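Local structure of universal stress protein (Burkholderia pseudomallei, 4WNY) at residues A33-M45 against L60-L72. The protein belongs to the universal stress protein family and probably takes part in stress response or signalling, although its precise function is not established. Sequence-based numbering, arbitrary orientation.
Sequences AHARLVPVYVVDM and LVDAFREEGRRVL
Tyr41 lays its ring flat against the backbone of the helix at Gly68. With CG anti to the backbone N (chi1 -177°), the phenol reaches from strand 36-43 to helix 57-82, and Gly68 CA sits over one ring face, 3.5 Å from the centroid of the Tyr41 ring and 12° off the normal, a CH-pi contact. Gly68 has no side chain, which lets the ring lie directly against its CA. Val71 flanks the ring, its CG1 approaching Tyr41 CD1 obliquely at 4.0 Å, while Leu72 sits at the root of the side chain: Leu72 CD2 touches Tyr41 CB at 3.9 Å and reaches back along the strand to the backbone of Pro39. At the far end of the phenol, Tyr41 OH meets the edge of the Phe64 ring near its plane, 3.5 Å from Phe64 CD2, the two side chains crossing at about a right angle. Val43 points the same way from the strand and sets CG1 against Phe64 CB (4.1 Å). Beyond the strand, the Met45 chain is bent at chi2 and chi3, curling its thioether against Leu60, Val61 and Phe64 of helix 57-82: Met45 CE packs on Leu60 CB at 3.6 Å, Met45 CG on Val61 CG2 at 3.9 Å, and Met45 SD comes obliquely to Phe64, 4.6 Å from the ring centroid, a Met-aromatic contact. Strand and helix run nearly antiparallel (163°), and the helix forms the beta-alpha-beta crossover from strand 36-43 to its parallel neighbour 89-92, whose Glu92 forms a salt bridge with Arg65. Between the two segments, cohesion therefore comes from apolar, CH-pi and sulfur-aromatic packing: close-fitting around the buried tyrosine, but more peripheral at Met45 and Phe64, which are exposed.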
ATOM      1  N   ALA A  33       3.872 -11.543  -8.015  1.00 49.82           N
ATOM      2  CA  ALA A  33       3.762 -12.330  -6.796  1.00 51.04           C
ATOM      3  C   ALA A  33       2.988 -13.620  -7.028  1.00 53.19           C
ATOM      4  O   ALA A  33       2.756 -14.384  -6.089  1.00 54.47           O
ATOM      5  CB  ALA A  33       3.104 -11.513  -5.698  1.00 47.80           C
ATOM      6  N   HIS A  34       2.597 -13.852  -8.281  1.00 53.76           N
ATOM      7  CA  HIS A  34       1.828 -15.036  -8.661  1.00 55.62           C
ATOM      8  C   HIS A  34       0.569 -15.142  -7.814  1.00 53.03           C
ATOM      9  O   HIS A  34       0.239 -16.210  -7.298  1.00 54.15           O
ATOM     10  CB  HIS A  34       2.671 -16.304  -8.521  1.00 61.51           C
ATOM     11  CG  HIS A  34       3.820 -16.373  -9.477  1.00 65.76           C
ATOM     12  ND1 HIS A  34       4.676 -15.314  -9.691  1.00 66.14           N
ATOM     13  CD2 HIS A  34       4.256 -17.377 -10.274  1.00 70.69           C
ATOM     14  CE1 HIS A  34       5.589 -15.662 -10.582  1.00 69.93           C
ATOM     15  NE2 HIS A  34       5.356 -16.909 -10.950  1.00 73.08           N
ATOM     16  N   ALA A  35      -0.126 -14.020  -7.681  1.00 48.24           N
ATOM     17  CA  ALA A  35      -1.260 -13.923  -6.778  1.00 45.20           C
ATOM     18  C   ALA A  35      -2.589 -13.888  -7.519  1.00 41.65           C
ATOM     19  O   ALA A  35      -2.642 -13.600  -8.715  1.00 42.12           O
ATOM     20  CB  ALA A  35      -1.119 -12.693  -5.909  1.00 42.62           C
ATOM     21  N   ARG A  36      -3.664 -14.186  -6.798  1.00 41.15           N
ATOM     22  CA  ARG A  36      -5.007 -14.055  -7.342  1.00 41.50           C
ATOM     23  C   ARG A  36      -5.481 -12.615  -7.204  1.00 37.99           C
ATOM     24  O   ARG A  36      -5.298 -11.990  -6.159  1.00 36.82           O
ATOM     25  CB  ARG A  36      -5.975 -15.001  -6.631  1.00 46.63           C
ATOM     26  CG  ARG A  36      -5.666 -16.473  -6.829  1.00 52.62           C
ATOM     27  CD  ARG A  36      -6.653 -17.340  -6.068  1.00 55.74           C
ATOM     28  NE  ARG A  36      -8.022 -17.145  -6.534  1.00 56.17           N
ATOM     29  CZ  ARG A  36      -8.591 -17.861  -7.498  1.00 58.37           C
ATOM     30  NH1 ARG A  36      -7.909 -18.826  -8.099  1.00 62.53           N
ATOM     31  NH2 ARG A  36      -9.843 -17.615  -7.859  1.00 57.09           N
ATOM     32  N   LEU A  37      -6.085 -12.085  -8.261  1.00 36.22           N
ATOM     33  CA  LEU A  37      -6.588 -10.718  -8.231  1.00 32.48           C
ATOM     34  C   LEU A  37      -8.110 -10.700  -8.244  1.00 30.79           C
ATOM     35  O   LEU A  37      -8.741 -11.431  -9.004  1.00 34.49           O
ATOM     36  CB  LEU A  37      -6.046  -9.916  -9.413  1.00 30.31           C
ATOM     37  CG  LEU A  37      -6.275  -8.406  -9.341  1.00 27.57           C
ATOM     38  CD1 LEU A  37      -5.429  -7.790  -8.237  1.00 24.46           C
ATOM     39  CD2 LEU A  37      -5.975  -7.757 -10.679  1.00 29.60           C
ATOM     40  N   VAL A  38      -8.695  -9.868  -7.392  1.00 29.44           N
ATOM     41  CA  VAL A  38     -10.144  -9.735  -7.337  1.00 28.02           C
ATOM     42  C   VAL A  38     -10.542  -8.268  -7.419  1.00 26.43           C
ATOM     43  O   VAL A  38     -10.645  -7.592  -6.396  1.00 27.30           O
ATOM     44  CB  VAL A  38     -10.732 -10.356  -6.047  1.00 27.40           C
ATOM     45  CG1 VAL A  38     -12.241 -10.195  -6.025  1.00 25.26           C
ATOM     46  CG2 VAL A  38     -10.356 -11.830  -5.933  1.00 28.43           C
ATOM     47  N   PRO A  39     -10.746  -7.764  -8.645  1.00 26.41           N
ATOM     48  CA  PRO A  39     -11.259  -6.405  -8.845  1.00 26.97           C
ATOM     49  C   PRO A  39     -12.710  -6.285  -8.392  1.00 25.99           C
ATOM     50  O   PRO A  39     -13.520  -7.152  -8.716  1.00 24.75           O
ATOM     51  CB  PRO A  39     -11.147  -6.199 -10.362  1.00 27.14           C
ATOM     52  CG  PRO A  39     -10.192  -7.253 -10.837  1.00 28.00           C
ATOM     53  CD  PRO A  39     -10.420  -8.416  -9.923  1.00 27.71           C
ATOM     54  N   VAL A  40     -13.035  -5.234  -7.651  1.00 25.64           N
ATOM     55  CA  VAL A  40     -14.416  -5.033  -7.234  1.00 28.46           C
ATOM     56  C   VAL A  40     -14.943  -3.684  -7.709  1.00 30.60           C
ATOM     57  O   VAL A  40     -14.255  -2.665  -7.635  1.00 30.82           O
ATOM     58  CB  VAL A  40     -14.579  -5.141  -5.698  1.00 28.71           C
ATOM     59  CG1 VAL A  40     -14.171  -6.524  -5.213  1.00 29.25           C
ATOM     60  CG2 VAL A  40     -13.773  -4.070  -4.988  1.00 32.17           C
ATOM     61  N   TYR A  41     -16.167  -3.695  -8.227  1.00 29.83           N
ATOM     62  CA  TYR A  41     -16.854  -2.469  -8.600  1.00 31.92           C
ATOM     63  C   TYR A  41     -17.914  -2.163  -7.550  1.00 33.96           C
ATOM     64  O   TYR A  41     -18.805  -2.977  -7.308  1.00 36.48           O
ATOM     65  CB  TYR A  41     -17.486  -2.592  -9.989  1.00 30.22           C
ATOM     66  CG  TYR A  41     -18.168  -1.327 -10.468  1.00 32.63           C
ATOM     67  CD1 TYR A  41     -17.477  -0.384 -11.217  1.00 33.34           C
ATOM     68  CD2 TYR A  41     -19.503  -1.078 -10.172  1.00 34.58           C
ATOM     69  CE1 TYR A  41     -18.098   0.774 -11.658  1.00 37.54           C
ATOM     70  CE2 TYR A  41     -20.129   0.074 -10.607  1.00 37.08           C
ATOM     71  CZ  TYR A  41     -19.426   0.995 -11.349  1.00 39.35           C
ATOM     72  OH  TYR A  41     -20.054   2.141 -11.781  1.00 43.39           O
ATOM     73  N   VAL A  42     -17.819  -0.993  -6.930  1.00 34.51           N
ATOM     74  CA  VAL A  42     -18.719  -0.637  -5.843  1.00 38.18           C
ATOM     75  C   VAL A  42     -19.918   0.169  -6.326  1.00 39.70           C
ATOM     76  O   VAL A  42     -19.772   1.300  -6.787  1.00 43.02           O
ATOM     77  CB  VAL A  42     -17.987   0.173  -4.752  1.00 42.61           C
ATOM     78  N   VAL A  43     -21.105  -0.418  -6.219  1.00 38.66           N
ATOM     79  CA  VAL A  43     -22.336   0.297  -6.529  1.00 43.38           C
ATOM     80  C   VAL A  43     -22.827   1.033  -5.288  1.00 49.15           C
ATOM     81  O   VAL A  43     -23.346   0.424  -4.351  1.00 48.88           O
ATOM     82  CB  VAL A  43     -23.438  -0.648  -7.039  1.00 41.73           C
ATOM     83  CG1 VAL A  43     -24.690   0.141  -7.394  1.00 43.56           C
ATOM     84  CG2 VAL A  43     -22.945  -1.437  -8.238  1.00 39.14           C
ATOM     85  N   ASP A  44     -22.655   2.350  -5.291  1.00 45.87           N
ATOM     86  CA  ASP A  44     -22.992   3.169  -4.135  1.00 51.90           C
ATOM     87  C   ASP A  44     -24.199   4.056  -4.421  1.00 55.86           C
ATOM     88  O   ASP A  44     -24.058   5.219  -4.806  1.00 57.00           O
ATOM     89  CB  ASP A  44     -21.784   4.014  -3.724  1.00 53.08           C
ATOM     90  CG  ASP A  44     -22.046   4.862  -2.492  1.00 56.22           C
ATOM     91  OD1 ASP A  44     -23.031   4.602  -1.769  1.00 57.46           O
ATOM     92  OD2 ASP A  44     -21.255   5.794  -2.242  1.00 57.79           O
ATOM     93  N   MET A  45     -25.387   3.490  -4.233  1.00 58.55           N
ATOM     94  CA  MET A  45     -26.627   4.235  -4.391  1.00 64.51           C
ATOM     95  C   MET A  45     -27.138   4.745  -3.050  1.00 64.10           C
ATOM     96  O   MET A  45     -27.320   5.948  -2.864  1.00 65.03           O
ATOM     97  CB  MET A  45     -27.697   3.369  -5.067  1.00 69.05           C
ATOM     98  CG  MET A  45     -27.377   2.997  -6.506  1.00 70.78           C
ATOM     99  SD  MET A  45     -26.946   4.449  -7.482  1.00 72.91           S
ATOM    100  CE  MET A  45     -28.375   5.491  -7.192  1.00 74.92           C
ATOM    101  N   LEU A  60     -30.999   4.303 -11.917  1.00 48.29           N
ATOM    102  CA  LEU A  60     -29.568   4.449 -11.677  1.00 48.36           C
ATOM    103  C   LEU A  60     -28.940   3.152 -11.170  1.00 46.04           C
ATOM    104  O   LEU A  60     -27.757   2.899 -11.401  1.00 42.97           O
ATOM    105  CB  LEU A  60     -29.310   5.582 -10.684  1.00 50.84           C
ATOM    106  CG  LEU A  60     -28.960   6.960 -11.256  1.00 55.08           C
ATOM    107  CD1 LEU A  60     -29.891   7.348 -12.395  1.00 58.04           C
ATOM    108  CD2 LEU A  60     -28.991   8.016 -10.157  1.00 55.72           C
ATOM    109  N   VAL A  61     -29.732   2.337 -10.478  1.00 46.14           N
ATOM    110  CA  VAL A  61     -29.263   1.038 -10.002  1.00 44.11           C
ATOM    111  C   VAL A  61     -28.902   0.142 -11.181  1.00 41.80           C
ATOM    112  O   VAL A  61     -27.811  -0.427 -11.229  1.00 38.68           O
ATOM    113  CB  VAL A  61     -30.319   0.336  -9.125  1.00 46.04           C
ATOM    114  CG1 VAL A  61     -29.919  -1.108  -8.854  1.00 44.52           C
ATOM    115  CG2 VAL A  61     -30.513   1.096  -7.822  1.00 46.78           C
ATOM    116  N   ASP A  62     -29.823   0.033 -12.135  1.00 42.33           N
ATOM    117  CA  ASP A  62     -29.576  -0.706 -13.369  1.00 44.29           C
ATOM    118  C   ASP A  62     -28.374  -0.140 -14.115  1.00 43.25           C
ATOM    119  O   ASP A  62     -27.594  -0.882 -14.711  1.00 41.07           O
ATOM    120  CB  ASP A  62     -30.809  -0.672 -14.273  1.00 48.76           C
ATOM    121  CG  ASP A  62     -31.981  -1.438 -13.693  1.00 53.13           C
ATOM    122  OD1 ASP A  62     -31.931  -1.797 -12.496  1.00 53.16           O
ATOM    123  OD2 ASP A  62     -32.957  -1.674 -14.437  1.00 56.46           O
ATOM    124  N   ALA A  63     -28.230   1.180 -14.067  1.00 44.13           N
ATOM    125  CA  ALA A  63     -27.172   1.878 -14.786  1.00 43.31           C
ATOM    126  C   ALA A  63     -25.783   1.527 -14.271  1.00 40.70           C
ATOM    127  O   ALA A  63     -24.920   1.093 -15.034  1.00 41.07           O
ATOM    128  CB  ALA A  63     -27.391   3.364 -14.697  1.00 44.77           C
ATOM    129  N   PHE A  64     -25.569   1.725 -12.973  1.00 39.89           N
ATOM    130  CA  PHE A  64     -24.260   1.489 -12.375  1.00 39.83           C
ATOM    131  C   PHE A  64     -23.920   0.003 -12.328  1.00 37.69           C
ATOM    132  O   PHE A  64     -22.747  -0.373 -12.356  1.00 37.18           O
ATOM    133  CB  PHE A  64     -24.193   2.093 -10.971  1.00 41.28           C
ATOM    134  CG  PHE A  64     -24.069   3.592 -10.965  1.00 44.11           C
ATOM    135  CD1 PHE A  64     -25.124   4.388 -10.547  1.00 46.66           C
ATOM    136  CD2 PHE A  64     -22.899   4.203 -11.384  1.00 44.95           C
ATOM    137  CE1 PHE A  64     -25.010   5.766 -10.544  1.00 48.58           C
ATOM    138  CE2 PHE A  64     -22.781   5.580 -11.382  1.00 46.68           C
ATOM    139  CZ  PHE A  64     -23.837   6.361 -10.962  1.00 47.81           C
ATOM    140  N   ARG A  65     -24.945  -0.841 -12.255  1.00 36.75           N
ATOM    141  CA  ARG A  65     -24.742  -2.282 -12.355  1.00 36.78           C
ATOM    142  C   ARG A  65     -24.276  -2.627 -13.763  1.00 37.67           C
ATOM    143  O   ARG A  65     -23.356  -3.424 -13.948  1.00 35.32           O
ATOM    144  CB  ARG A  65     -26.023  -3.048 -12.014  1.00 39.93           C
ATOM    145  CG  ARG A  65     -26.338  -3.144 -10.528  1.00 42.23           C
ATOM    146  CD  ARG A  65     -27.627  -3.928 -10.306  1.00 46.26           C
ATOM    147  NE  ARG A  65     -27.994  -4.018  -8.896  1.00 47.59           N
ATOM    148  CZ  ARG A  65     -29.129  -4.553  -8.453  1.00 50.76           C
ATOM    149  NH1 ARG A  65     -30.013  -5.046  -9.311  1.00 52.31           N
ATOM    150  NH2 ARG A  65     -29.382  -4.593  -7.151  1.00 51.52           N
ATOM    151  N   GLU A  66     -24.918  -2.014 -14.753  1.00 40.40           N
ATOM    152  CA  GLU A  66     -24.543  -2.205 -16.147  1.00 42.68           C
ATOM    153  C   GLU A  66     -23.144  -1.660 -16.405  1.00 41.22           C
ATOM    154  O   GLU A  66     -22.357  -2.266 -17.131  1.00 40.86           O
ATOM    155  CB  GLU A  66     -25.552  -1.525 -17.073  1.00 47.27           C
ATOM    156  CG  GLU A  66     -25.325  -1.816 -18.540  1.00 51.97           C
ATOM    157  CD  GLU A  66     -25.331  -3.302 -18.836  1.00 55.45           C
ATOM    158  OE1 GLU A  66     -26.226  -4.008 -18.327  1.00 58.04           O
ATOM    159  OE2 GLU A  66     -24.434  -3.765 -19.570  1.00 55.23           O
ATOM    160  N   GLU A  67     -22.841  -0.515 -15.803  1.00 40.29           N
ATOM    161  CA  GLU A  67     -21.517   0.077 -15.922  1.00 40.99           C
ATOM    162  C   GLU A  67     -20.489  -0.825 -15.255  1.00 38.12           C
ATOM    163  O   GLU A  67     -19.375  -0.988 -15.751  1.00 37.47           O
ATOM    164  CB  GLU A  67     -21.486   1.470 -15.298  1.00 43.42           C
ATOM    165  CG  GLU A  67     -20.263   2.276 -15.679  1.00 46.64           C
ATOM    166  CD  GLU A  67     -20.226   2.597 -17.158  1.00 52.27           C
ATOM    167  OE1 GLU A  67     -21.023   3.454 -17.596  1.00 55.75           O
ATOM    168  OE2 GLU A  67     -19.405   1.995 -17.882  1.00 53.40           O
ATOM    169  N   GLY A  68     -20.880  -1.411 -14.128  1.00 36.37           N
ATOM    170  CA  GLY A  68     -20.032  -2.344 -13.413  1.00 36.02           C
ATOM    171  C   GLY A  68     -19.694  -3.552 -14.262  1.00 36.48           C
ATOM    172  O   GLY A  68     -18.551  -4.004 -14.272  1.00 37.29           O
ATOM    173  N   ARG A  69     -20.688  -4.068 -14.979  1.00 35.31           N
ATOM    174  CA  ARG A  69     -20.480  -5.203 -15.871  1.00 36.87           C
ATOM    175  C   ARG A  69     -19.386  -4.904 -16.890  1.00 36.86           C
ATOM    176  O   ARG A  69     -18.465  -5.698 -17.075  1.00 37.21           O
ATOM    177  CB  ARG A  69     -21.776  -5.574 -16.595  1.00 41.61           C
ATOM    178  CG  ARG A  69     -21.600  -6.670 -17.637  1.00 46.45           C
ATOM    179  CD  ARG A  69     -22.924  -7.070 -18.269  1.00 52.38           C
ATOM    180  NE  ARG A  69     -23.243  -6.274 -19.451  1.00 57.17           N
ATOM    181  CZ  ARG A  69     -22.847  -6.579 -20.682  1.00 60.45           C
ATOM    182  NH1 ARG A  69     -22.109  -7.662 -20.894  1.00 60.00           N
ATOM    183  NH2 ARG A  69     -23.183  -5.804 -21.704  1.00 63.41           N
ATOM    184  N   ARG A  70     -19.496  -3.749 -17.537  1.00 37.95           N
ATOM    185  CA  ARG A  70     -18.534  -3.324 -18.547  1.00 39.31           C
ATOM    186  C   ARG A  70     -17.138  -3.150 -17.954  1.00 36.58           C
ATOM    187  O   ARG A  70     -16.147  -3.578 -18.544  1.00 37.64           O
ATOM    188  CB  ARG A  70     -18.992  -2.015 -19.194  1.00 44.80           C
ATOM    189  CG  ARG A  70     -20.437  -2.030 -19.670  1.00 51.00           C
ATOM    190  CD  ARG A  70     -20.614  -2.912 -20.894  1.00 56.22           C
ATOM    191  NE  ARG A  70     -22.023  -3.124 -21.218  1.00 62.46           N
ATOM    192  CZ  ARG A  70     -22.780  -2.259 -21.888  1.00 66.74           C
ATOM    193  NH1 ARG A  70     -22.269  -1.108 -22.307  1.00 68.66           N
ATOM    194  NH2 ARG A  70     -24.050  -2.546 -22.137  1.00 68.35           N
ATOM    195  N   VAL A  71     -17.071  -2.521 -16.784  1.00 33.69           N
ATOM    196  CA  VAL A  71     -15.801  -2.273 -16.107  1.00 32.23           C
ATOM    197  C   VAL A  71     -15.143  -3.571 -15.646  1.00 29.17           C
ATOM    198  O   VAL A  71     -13.937  -3.762 -15.820  1.00 28.97           O
ATOM    199  CB  VAL A  71     -15.990  -1.337 -14.891  1.00 32.43           C
ATOM    200  CG1 VAL A  71     -14.736  -1.310 -14.022  1.00 30.76           C
ATOM    201  CG2 VAL A  71     -16.358   0.064 -15.354  1.00 33.13           C
ATOM    202  N   LEU A  72     -15.940  -4.461 -15.063  1.00 27.53           N
ATOM    203  CA  LEU A  72     -15.430  -5.734 -14.564  1.00 25.97           C
ATOM    204  C   LEU A  72     -15.071  -6.686 -15.698  1.00 28.24           C
ATOM    205  O   LEU A  72     -14.191  -7.534 -15.547  1.00 27.63           O
ATOM    206  CB  LEU A  72     -16.448  -6.396 -13.632  1.00 25.11           C
ATOM    207  CG  LEU A  72     -16.715  -5.666 -12.315  1.00 28.16           C
ATOM    208  CD1 LEU A  72     -17.741  -6.416 -11.477  1.00 28.90           C
ATOM    209  CD2 LEU A  72     -15.420  -5.463 -11.541  1.00 26.01           C
TER